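PDB 4YVO: protein FLUORESCENT IN BLUE LIGHT, chloroplastic from Arabidopsis thaliana, which negatively regulates tetrapyrrole and chlorophyll biosynthesis in chloroplasts, probably by repressing the glutamyl-tRNA reductase HEMA1, with which its TPR domain mediates complex formation. Local coordinates for residues 157-160 and 161-165; 115-118 and 119-123; 69-72 and 73-77; 77-80 and 81-85. All blocks are in the same frame, centred on the assembly; numbering follows the deposited sequence. Where two conformers were deposited one is given.

Contact 1. Residues 157-160 and 161-165; sequences TYIA and RLETD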
loop_
_atom_site.group_PDB
_atom_site.type_symbol
_atom_site.label_atom_id
_atom_site.label_comp_id
_atom_site.label_asym_id
_atom_site.label_seq_id
_atom_site.Cartn_x
_atom_site.Cartn_y
_atom_site.Cartn_z
ATOM N N THR A 157 -3.318 14.955 8.021
ATOM C CA THR A 157 -4.201 14.719 6.883
ATOM C C THR A 157 -5.044 13.457 7.087
ATOM O O THR A 157 -6.238 13.430 6.773
ATOM C CB THR A 157 -3.399 14.614 5.582
ATOM O OG1 THR A 157 -2.615 15.802 5.424
ATOM C CG2 THR A 157 -4.326 14.470 4.384
ATOM N N TYR A 158 -4.411 12.422 7.623
ATOM C CA TYR A 158 -5.083 11.177 7.962
ATOM C C TYR A 158 -6.280 11.432 8.883
ATOM O O TYR A 158 -7.410 11.026 8.579
ATOM C CB TYR A 158 -4.065 10.247 8.615
ATOM C CG TYR A 158 -4.590 8.975 9.224
ATOM C CD1 TYR A 158 -5.238 8.020 8.454
ATOM C CD2 TYR A 158 -4.396 8.709 10.575
ATOM C CE1 TYR A 158 -5.693 6.831 9.018
ATOM C CE2 TYR A 158 -4.839 7.530 11.141
ATOM C CZ TYR A 158 -5.486 6.597 10.361
ATOM O OH TYR A 158 -5.920 5.429 10.939
ATOM N N ILE A 159 -6.038 12.119 9.995
ATOM C CA ILE A 159 -7.111 12.418 10.943
ATOM C C ILE A 159 -8.179 13.328 10.324
ATOM O O ILE A 159 -9.381 13.096 10.503
ATOM C CB ILE A 159 -6.569 13.048 12.253
ATOM C CG1 ILE A 159 -5.615 12.078 12.965
ATOM C CG2 ILE A 159 -7.718 13.468 13.177
ATOM C CD1 ILE A 159 -6.250 10.766 13.409
ATOM N N ALA A 160 -7.742 14.351 9.589
ATOM C CA ALA A 160 -8.674 15.275 8.946
ATOM C C ALA A 160 -9.596 14.512 8.004
ATOM O O ALA A 160 -10.795 14.781 7.912
ATOM C CB ALA A 160 -7.916 16.364 8.179
ATOM N N ARG A 161 -9.027 13.539 7.306
ATOM C CA ARG A 161 -9.808 12.742 6.381
ATOM C C ARG A 161 -10.767 11.797 7.121
ATOM O O ARG A 161 -11.935 11.687 6.748
ATOM C CB ARG A 161 -8.882 11.998 5.423
ATOM C CG ARG A 161 -9.579 11.426 4.242
ATOM C CD ARG A 161 -8.598 11.122 3.123
ATOM N NE ARG A 161 -9.277 10.393 2.065
ATOM C CZ ARG A 161 -9.834 10.957 1.006
ATOM N NH1 ARG A 161 -9.770 12.284 0.831
ATOM N NH2 ARG A 161 -10.432 10.188 0.106
ATOM N N LEU A 162 -10.284 11.140 8.178
ATOM C CA LEU A 162 -11.146 10.288 9.014
ATOM C C LEU A 162 -12.342 11.053 9.588
ATOM O O LEU A 162 -13.433 10.499 9.760
ATOM C CB LEU A 162 -10.357 9.675 10.172
ATOM C CG LEU A 162 -9.348 8.575 9.836
ATOM C CD1 LEU A 162 -8.619 8.160 11.103
ATOM C CD2 LEU A 162 -10.043 7.370 9.196
ATOM N N GLU A 163 -12.136 12.330 9.886
ATOM C CA GLU A 163 -13.208 13.164 10.424
ATOM C C GLU A 163 -14.340 13.410 9.426
ATOM O O GLU A 163 -15.434 13.837 9.813
ATOM C CB GLU A 163 -12.641 14.481 10.961
ATOM C CG GLU A 163 -11.870 14.268 12.254
ATOM C CD GLU A 163 -11.094 15.479 12.707
ATOM O OE1 GLU A 163 -10.902 16.409 11.898
ATOM O OE2 GLU A 163 -10.676 15.501 13.885
ATOM N N THR A 164 -14.073 13.132 8.150
ATOM C CA THR A 164 -15.064 13.292 7.084
ATOM C C THR A 164 -15.682 11.947 6.663
ATOM O O THR A 164 -16.451 11.891 5.700
ATOM C CB THR A 164 -14.479 14.012 5.824
ATOM O OG1 THR A 164 -13.505 13.182 5.182
ATOM C CG2 THR A 164 -13.857 15.373 6.183
ATOM N N ASP A 165 -15.346 10.875 7.380
ATOM C CA ASP A 165 -15.890 9.541 7.098
ATOM C C ASP A 165 -17.348 9.426 7.534
ATOM O O ASP A 165 -17.983 8.395 7.298
ATOM C CB ASP A 165 -15.087 8.440 7.808
ATOM C CG ASP A 165 -13.834 8.021 7.054
ATOM O OD1 ASP A 165 -13.627 8.444 5.892
ATOM O OD2 ASP A 165 -13.047 7.240 7.642
ATOM O OXT ASP A 165 -17.911 10.335 8.142
#

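Contact 2. Residues 115-118 and 119-123; sequences HSMV and LAISK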
loop_
_atom_site.group_PDB
_atom_site.type_symbol
_atom_site.label_atom_id
_atom_site.label_comp_id
_atom_site.label_asym_id
_atom_site.label_seq_id
_atom_site.Cartn_x
_atom_site.Cartn_y
_atom_site.Cartn_z
ATOM N N HIS A 115 3.292 2.787 -0.468
ATOM C CA HIS A 115 2.105 3.519 -0.036
ATOM C C HIS A 115 1.944 4.819 -0.831
ATOM O O HIS A 115 0.822 5.258 -1.105
ATOM C CB HIS A 115 2.138 3.815 1.464
ATOM C CG HIS A 115 2.023 2.599 2.315
ATOM N ND1 HIS A 115 0.948 1.732 2.271
ATOM C CD2 HIS A 115 2.862 2.099 3.274
ATOM C CE1 HIS A 115 1.127 0.769 3.139
ATOM N NE2 HIS A 115 2.264 0.948 3.757
ATOM N N SER A 116 3.065 5.436 -1.202
ATOM C CA SER A 116 3.006 6.667 -1.986
ATOM C C SER A 116 2.408 6.419 -3.363
ATOM O O SER A 116 1.769 7.301 -3.923
ATOM C CB SER A 116 4.382 7.322 -2.108
ATOM O OG SER A 116 4.811 7.774 -0.834
ATOM N N MET A 117 2.596 5.212 -3.895
ATOM C CA MET A 117 1.986 4.857 -5.176
ATOM C C MET A 117 0.468 4.886 -5.088
ATOM O O MET A 117 -0.199 5.266 -6.046
ATOM C CB MET A 117 2.415 3.470 -5.638
ATOM C CG MET A 117 3.806 3.381 -6.166
ATOM S SD MET A 117 4.091 1.699 -6.711
ATOM C CE MET A 117 2.763 1.483 -7.886
ATOM N N VAL A 118 -0.080 4.459 -3.955
ATOM C CA VAL A 118 -1.523 4.520 -3.760
ATOM C C VAL A 118 -1.991 5.961 -3.952
ATOM O O VAL A 118 -2.955 6.224 -4.676
ATOM C CB VAL A 118 -1.955 4.009 -2.367
ATOM C CG1 VAL A 118 -3.455 4.172 -2.186
ATOM C CG2 VAL A 118 -1.544 2.552 -2.187
ATOM N N LEU A 119 -1.277 6.896 -3.334
ATOM C CA LEU A 119 -1.615 8.315 -3.458
ATOM C C LEU A 119 -1.442 8.817 -4.892
ATOM O O LEU A 119 -2.289 9.545 -5.422
ATOM C CB LEU A 119 -0.757 9.159 -2.511
ATOM C CG LEU A 119 -0.904 8.799 -1.026
ATOM C CD1 LEU A 119 -0.038 9.724 -0.192
ATOM C CD2 LEU A 119 -2.355 8.855 -0.556
ATOM N N ALA A 120 -0.340 8.428 -5.523
ATOM C CA ALA A 120 -0.038 8.917 -6.862
ATOM C C ALA A 120 -1.037 8.406 -7.896
ATOM O O ALA A 120 -1.513 9.175 -8.730
ATOM C CB ALA A 120 1.386 8.553 -7.259
ATOM N N ILE A 121 -1.369 7.116 -7.827
ATOM C CA ILE A 121 -2.340 6.535 -8.751
ATOM C C ILE A 121 -3.708 7.187 -8.543
ATOM O O ILE A 121 -4.420 7.504 -9.500
ATOM C CB ILE A 121 -2.444 5.003 -8.558
ATOM C CG1 ILE A 121 -1.122 4.317 -8.918
ATOM C CG2 ILE A 121 -3.597 4.421 -9.377
ATOM C CD1 ILE A 121 -0.988 2.934 -8.320
ATOM N N SER A 122 -4.067 7.412 -7.284
ATOM C CA SER A 122 -5.351 8.038 -6.974
ATOM C C SER A 122 -5.490 9.428 -7.587
ATOM O O SER A 122 -6.558 9.786 -8.072
ATOM C CB SER A 122 -5.568 8.099 -5.468
ATOM O OG SER A 122 -5.654 6.782 -4.932
ATOM N N LYS A 123 -4.414 10.204 -7.569
ATOM C CA LYS A 123 -4.446 11.526 -8.184
ATOM C C LYS A 123 -4.567 11.424 -9.697
ATOM O O LYS A 123 -5.379 12.120 -10.314
ATOM C CB LYS A 123 -3.212 12.345 -7.801
ATOM C CG LYS A 123 -3.215 12.818 -6.363
ATOM C CD LYS A 123 -1.988 13.667 -6.082
ATOM C CE LYS A 123 -1.793 13.900 -4.599
ATOM N NZ LYS A 123 -2.935 14.609 -3.982
#

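Contact 3. Residues 69-72 and 73-77; sequences EKAY and TEFKI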
loop_
_atom_site.group_PDB
_atom_site.type_symbol
_atom_site.label_atom_id
_atom_site.label_comp_id
_atom_site.label_asym_id
_atom_site.label_seq_id
_atom_site.Cartn_x
_atom_site.Cartn_y
_atom_site.Cartn_z
ATOM N N GLU A 69 7.594 -11.724 3.931
ATOM C CA GLU A 69 8.451 -11.946 2.771
ATOM C C GLU A 69 7.696 -12.705 1.680
ATOM O O GLU A 69 7.760 -12.346 0.501
ATOM C CB GLU A 69 9.736 -12.686 3.165
ATOM C CG GLU A 69 10.614 -11.933 4.159
ATOM C CD GLU A 69 10.131 -12.037 5.609
ATOM O OE1 GLU A 69 9.234 -12.860 5.903
ATOM O OE2 GLU A 69 10.656 -11.288 6.460
ATOM N N LYS A 70 6.980 -13.752 2.074
ATOM C CA LYS A 70 6.130 -14.478 1.138
ATOM C C LYS A 70 5.017 -13.574 0.592
ATOM O O LYS A 70 4.684 -13.632 -0.597
ATOM C CB LYS A 70 5.558 -15.738 1.799
ATOM C CG LYS A 70 6.612 -16.796 2.082
ATOM C CD LYS A 70 6.077 -17.900 2.981
ATOM C CE LYS A 70 7.069 -19.040 3.073
ATOM N NZ LYS A 70 7.417 -19.526 1.714
ATOM N N ALA A 71 4.449 -12.737 1.459
ATOM C CA ALA A 71 3.416 -11.788 1.041
ATOM C C ALA A 71 3.958 -10.831 -0.016
ATOM O O ALA A 71 3.313 -10.584 -1.038
ATOM C CB ALA A 71 2.893 -11.003 2.229
ATOM N N TYR A 72 5.153 -10.306 0.230
ATOM C CA TYR A 72 5.775 -9.382 -0.712
ATOM C C TYR A 72 5.850 -9.992 -2.115
ATOM O O TYR A 72 5.497 -9.345 -3.103
ATOM C CB TYR A 72 7.166 -8.978 -0.214
ATOM C CG TYR A 72 7.896 -7.993 -1.102
ATOM C CD1 TYR A 72 8.571 -8.421 -2.242
ATOM C CD2 TYR A 72 7.932 -6.636 -0.793
ATOM C CE1 TYR A 72 9.246 -7.531 -3.050
ATOM C CE2 TYR A 72 8.613 -5.737 -1.598
ATOM C CZ TYR A 72 9.268 -6.196 -2.723
ATOM O OH TYR A 72 9.950 -5.326 -3.543
ATOM N N THR A 73 6.305 -11.241 -2.193
ATOM C CA THR A 73 6.415 -11.928 -3.475
ATOM C C THR A 73 5.085 -11.962 -4.216
ATOM O O THR A 73 5.032 -11.693 -5.421
ATOM C CB THR A 73 6.922 -13.362 -3.272
ATOM O OG1 THR A 73 8.203 -13.318 -2.639
ATOM C CG2 THR A 73 7.052 -14.099 -4.601
ATOM N N GLU A 74 4.013 -12.282 -3.497
ATOM C CA GLU A 74 2.692 -12.344 -4.104
ATOM C C GLU A 74 2.235 -10.974 -4.586
ATOM O O GLU A 74 1.751 -10.830 -5.708
ATOM C CB GLU A 74 1.671 -12.922 -3.123
ATOM C CG GLU A 74 1.986 -14.335 -2.639
ATOM C CD GLU A 74 2.005 -15.351 -3.766
ATOM O OE1 GLU A 74 0.948 -15.950 -4.046
ATOM O OE2 GLU A 74 3.073 -15.555 -4.379
ATOM N N PHE A 75 2.373 -9.971 -3.727
ATOM C CA PHE A 75 1.912 -8.627 -4.061
ATOM C C PHE A 75 2.733 -8.009 -5.204
ATOM O O PHE A 75 2.217 -7.204 -5.986
ATOM C CB PHE A 75 1.951 -7.708 -2.834
ATOM C CG PHE A 75 0.877 -7.988 -1.817
ATOM C CD1 PHE A 75 -0.462 -7.952 -2.174
ATOM C CD2 PHE A 75 1.207 -8.235 -0.490
ATOM C CE1 PHE A 75 -1.450 -8.179 -1.232
ATOM C CE2 PHE A 75 0.218 -8.461 0.456
ATOM C CZ PHE A 75 -1.111 -8.434 0.085
ATOM N N LYS A 76 4.008 -8.382 -5.296
ATOM C CA LYS A 76 4.868 -7.869 -6.362
ATOM C C LYS A 76 4.398 -8.409 -7.714
ATOM O O LYS A 76 4.383 -7.683 -8.703
ATOM C CB LYS A 76 6.335 -8.239 -6.106
ATOM C CG LYS A 76 7.348 -7.447 -6.925
ATOM C CD LYS A 76 7.397 -5.984 -6.463
ATOM C CE LYS A 76 8.627 -5.224 -6.991
ATOM N NZ LYS A 76 9.956 -5.649 -6.399
ATOM N N ILE A 77 4.006 -9.681 -7.751
ATOM C CA ILE A 77 3.393 -10.252 -8.953
ATOM C C ILE A 77 2.073 -9.556 -9.270
ATOM O O ILE A 77 1.802 -9.211 -10.423
ATOM C CB ILE A 77 3.172 -11.776 -8.814
ATOM C CG1 ILE A 77 4.520 -12.487 -8.693
ATOM C CG2 ILE A 77 2.374 -12.334 -10.000
ATOM C CD1 ILE A 77 4.408 -13.950 -8.324
HETATM O O HOH W 1 5.251 -16.137 -1.960
#

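Contact 4. Residues 77-80 and 81-85; sequences IALE and LAQSL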
loop_
_atom_site.group_PDB
_atom_site.type_symbol
_atom_site.label_atom_id
_atom_site.label_comp_id
_atom_site.label_asym_id
_atom_site.label_seq_id
_atom_site.Cartn_x
_atom_site.Cartn_y
_atom_site.Cartn_z
ATOM N N ILE A 77 4.006 -9.681 -7.751
ATOM C CA ILE A 77 3.393 -10.252 -8.953
ATOM C C ILE A 77 2.073 -9.556 -9.270
ATOM O O ILE A 77 1.802 -9.211 -10.423
ATOM C CB ILE A 77 3.172 -11.776 -8.814
ATOM C CG1 ILE A 77 4.520 -12.487 -8.693
ATOM C CG2 ILE A 77 2.374 -12.334 -10.000
ATOM C CD1 ILE A 77 4.408 -13.950 -8.324
ATOM N N ALA A 78 1.259 -9.333 -8.242
ATOM C CA ALA A 78 -0.015 -8.656 -8.434
ATOM C C ALA A 78 0.210 -7.265 -9.028
ATOM O O ALA A 78 -0.518 -6.841 -9.921
ATOM C CB ALA A 78 -0.776 -8.565 -7.115
ATOM N N LEU A 79 1.234 -6.569 -8.545
ATOM C CA LEU A 79 1.541 -5.228 -9.046
ATOM C C LEU A 79 1.902 -5.264 -10.526
ATOM O O LEU A 79 1.413 -4.449 -11.313
ATOM C CB LEU A 79 2.696 -4.603 -8.261
ATOM C CG LEU A 79 2.969 -3.130 -8.581
ATOM C CD1 LEU A 79 1.894 -2.251 -7.956
ATOM C CD2 LEU A 79 4.349 -2.717 -8.097
ATOM N N GLU A 80 2.761 -6.208 -10.902
ATOM C CA GLU A 80 3.193 -6.336 -12.290
ATOM C C GLU A 80 1.999 -6.668 -13.194
ATOM O O GLU A 80 1.846 -6.081 -14.267
ATOM C CB GLU A 80 4.325 -7.377 -12.420
ATOM C CG GLU A 80 5.055 -7.372 -13.773
ATOM C CD GLU A 80 6.385 -8.138 -13.764
ATOM O OE1 GLU A 80 7.209 -7.930 -12.842
ATOM O OE2 GLU A 80 6.620 -8.936 -14.701
ATOM N N LEU A 81 1.151 -7.595 -12.750
ATOM C CA LEU A 81 -0.020 -7.995 -13.531
ATOM C C LEU A 81 -1.030 -6.858 -13.660
ATOM O O LEU A 81 -1.604 -6.645 -14.736
ATOM C CB LEU A 81 -0.688 -9.227 -12.915
ATOM C CG LEU A 81 0.109 -10.531 -12.961
ATOM C CD1 LEU A 81 -0.684 -11.637 -12.302
ATOM C CD2 LEU A 81 0.461 -10.912 -14.397
ATOM N N ALA A 82 -1.253 -6.137 -12.568
ATOM C CA ALA A 82 -2.191 -5.022 -12.576
ATOM C C ALA A 82 -1.714 -3.927 -13.521
ATOM O O ALA A 82 -2.510 -3.299 -14.217
ATOM C CB ALA A 82 -2.388 -4.468 -11.163
ATOM N N GLN A 83 -0.405 -3.703 -13.547
ATOM C CA GLN A 83 0.167 -2.728 -14.465
ATOM C C GLN A 83 0.026 -3.194 -15.912
ATOM O O GLN A 83 -0.311 -2.400 -16.789
ATOM C CB GLN A 83 1.625 -2.446 -14.100
ATOM C CG GLN A 83 1.750 -1.616 -12.826
ATOM C CD GLN A 83 3.166 -1.521 -12.300
ATOM O OE1 GLN A 83 4.063 -2.239 -12.747
ATOM N NE2 GLN A 83 3.375 -0.627 -11.337
ATOM N N SER A 84 0.264 -4.480 -16.154
ATOM C CA SER A 84 0.109 -5.040 -17.497
ATOM C C SER A 84 -1.328 -4.912 -17.987
ATOM O O SER A 84 -1.576 -4.631 -19.169
ATOM C CB SER A 84 0.534 -6.513 -17.516
ATOM O OG SER A 84 0.280 -7.092 -18.788
ATOM N N LEU A 85 -2.271 -5.114 -17.073
ATOM C CA LEU A 85 -3.695 -5.075 -17.388
ATOM C C LEU A 85 -4.262 -3.660 -17.423
ATOM O O LEU A 85 -5.425 -3.468 -17.783
ATOM C CB LEU A 85 -4.486 -5.911 -16.378
ATOM C CG LEU A 85 -4.373 -7.433 -16.505
ATOM C CD1 LEU A 85 -5.028 -8.128 -15.319
ATOM C CD2 LEU A 85 -4.998 -7.893 -17.817
#

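Contact 1. Residues 157-160 and 161-165
Tyr158 and Leu162, one helical turn apart, make the main side-chain contact. Leu162 CD1 sits over one face of the tyrosine ring, 3.8 Å from the ring centroid and 21° off the ring normal, a CH-pi contact displaced toward the rim. Leu162 CD1 comes closest to Tyr158 CZ, at 3.6 Å. The ring can receive it because CG of Tyr158 stands anti to the backbone N (chi1 172°), beside the carbonyl carbon, which tips the ring modestly toward the C-terminal end of the helix. A looser apolar contact joins CD1 of Ile159 to CD1 of Leu162, and CG2 of Ile159 rests 3.7 Å from the carboxylate atom OE2 of Glu163.

The backbone contributes three successive i to i+4 hydrogen bonds, from Arg161 N to Thr157 O, from Leu162 N to Tyr158 O and from Glu163 N to Ile159 O. Beyond them the pattern tightens: Arg161 O accepts both Thr164 N (2.9 Å) and the hydroxyl OG1 of Thr164 (2.7 Å), the latter in the carbonyl plane on a lone pair. Two donors from one residue thus hold this carbonyl as a type I beta turn runs from Leu162 to Asp165. Arg161 turns its extended chain to helix 131-144, where NE bonds to Thr132 OG1, and Tyr158 packs on Tyr135 of that helix. The arrangement is that of a helix C-terminus passing into a type I turn, here at the end of the last helix within TPR 3.

Contact 2. Residues 115-118 and 119-123
Val118 O is gripped twice by Ser122, through the backbone N at 3.1 Å and through the hydroxyl OG at 2.8 Å. The two donors reach the carbonyl from opposite faces of its plane, the hydroxyl tilted 30° from it. With OG anti to its own carbonyl carbon (chi1 -64°), the serine hydroxyl folds back along the helix onto the preceding turn. The same OG also bonds to Lys92 NZ on helix 88-104. Replacing Ser122 by an alanine removes OG, and would probably leave Val118 O with the backbone bond alone and Lys92 NZ without this partner.

One residue earlier, Ile121 N donates an almost straight bond of 2.8 Å to Met117 O, while Leu119 N holds His115 O only weakly at 3.5 Å. On the flank facing helix 88-104 the side chains of Met117 and Ile121 cross at an angle, their terminal methyls CE and CD1 4.0 Å apart. The methionine reaches this position by a turn about its CG-SD bond (chi3 56°) that brings CE toward the isoleucine. Met117 and Ile121 both pack on Glu91 of helix 88-104, whereas Leu119 and Ser122 lie against Ile131 of helix 131-144. Such two-sided packing is characteristic of the second helix of a TPR, here TPR 2, set between its partner helix and the next repeat.

Contact 3. Residues 69-72 and 73-77
Glu69 begins the contact through its carbonyl oxygen, which accepts Thr73 N at 3.3 Å. Lys70 O serves in turn as acceptor for Glu74 N and for a water, which donates to it at 2.9 Å. The same water donates a second, weak bond to Glu74 OE2 and so links the carboxylate to the preceding turn. The other carboxylate oxygen, OE1, forms a salt bridge with Lys55 and a hydrogen bond with Thr58, both on helix 48-64.

At Ala71, the carbonyl oxygen receives Phe75 N in a nearly straight bond of 2.9 Å, and CB lies 4.1 Å from CE2 of the phenylalanine ring. Both residues are buried against Ser101 of helix 88-104.

Tyr72 is held to Lys76 at both ends: its carbonyl takes Lys76 N at 2.8 Å, and its hydroxyl OH accepts NZ at 2.9 Å. The two side chains run alongside each other in the same direction, each with CG anti to its backbone N (chi1 -179° and -164°); bends of the lysine chain at chi2 and chi4 then bring NZ to the hydroxyl. A phenylalanine in place of Tyr72 would probably leave Lys76 NZ without this acceptor and its end freer to turn. Because the hydroxyl accepts a hydrogen bond from the ammonium group, the nearby positive charge is likely to polarise the phenol and make its own O-H a better donor.

Contact 4. Residues 77-80 and 81-85
CG2 of Ile77 stands anti to the backbone N while CG of Leu81 stands anti to its carbonyl carbon (chi1 -67°), which sets the two side chains alongside each other and pointing the same way. Their contact is made between CG2 of Ile77 and CD1 of Leu81, 3.9 Å apart. Leu81 also packs on Glu51 of helix 48-64.

On another side of the helix, Leu79 and Gln83 meet at an angle. The glutamine chain is extended beyond CG and carries its amide across the leucine branch point, with NE2 3.7 Å from CG of Leu79 and about equally far, 4.0 Å, from each of its methyls. That nitrogen donates to Glu91 OE2 of helix 88-104, so the polar end is fixed by a neighbouring helix while one face of the amide rests on the leucine.

Four consecutive i to i+4 bonds join the two segments, the shortest from Ala82 N to Ala78 O at 2.8 Å and another from Ser84 N to Glu80 O at 2.9 Å. The hydroxyl of Ser84 is engaged with Lys48 NZ. For the Gln83 amide, the leucine against its face probably limits its movement, and the bond to Glu91 is likely to determine which way it faces.

In the fold
The four contacts are spread over the three TPR repeats: contacts 3 and 4 belong to TPR 1, contact 2 to TPR 2 and contact 1 to TPR 3. Contacts 3 and 4 follow each other on helix 68-84 and share Ile77, their centres 12 Å apart. Contact 4 meets contact 2 directly: Met117 CE packs 3.8 Å from Leu79 CD1 and 4.1 Å from Gln83 NE2, joining the first and second repeats. Contact 1 stands apart at the C-terminal end, its nearest atoms about 8 Å from contact 2, with centres 17 Å apart. Between contacts 1 and 3, on opposite sides of the chain's centre, the centres are 30 Å apart.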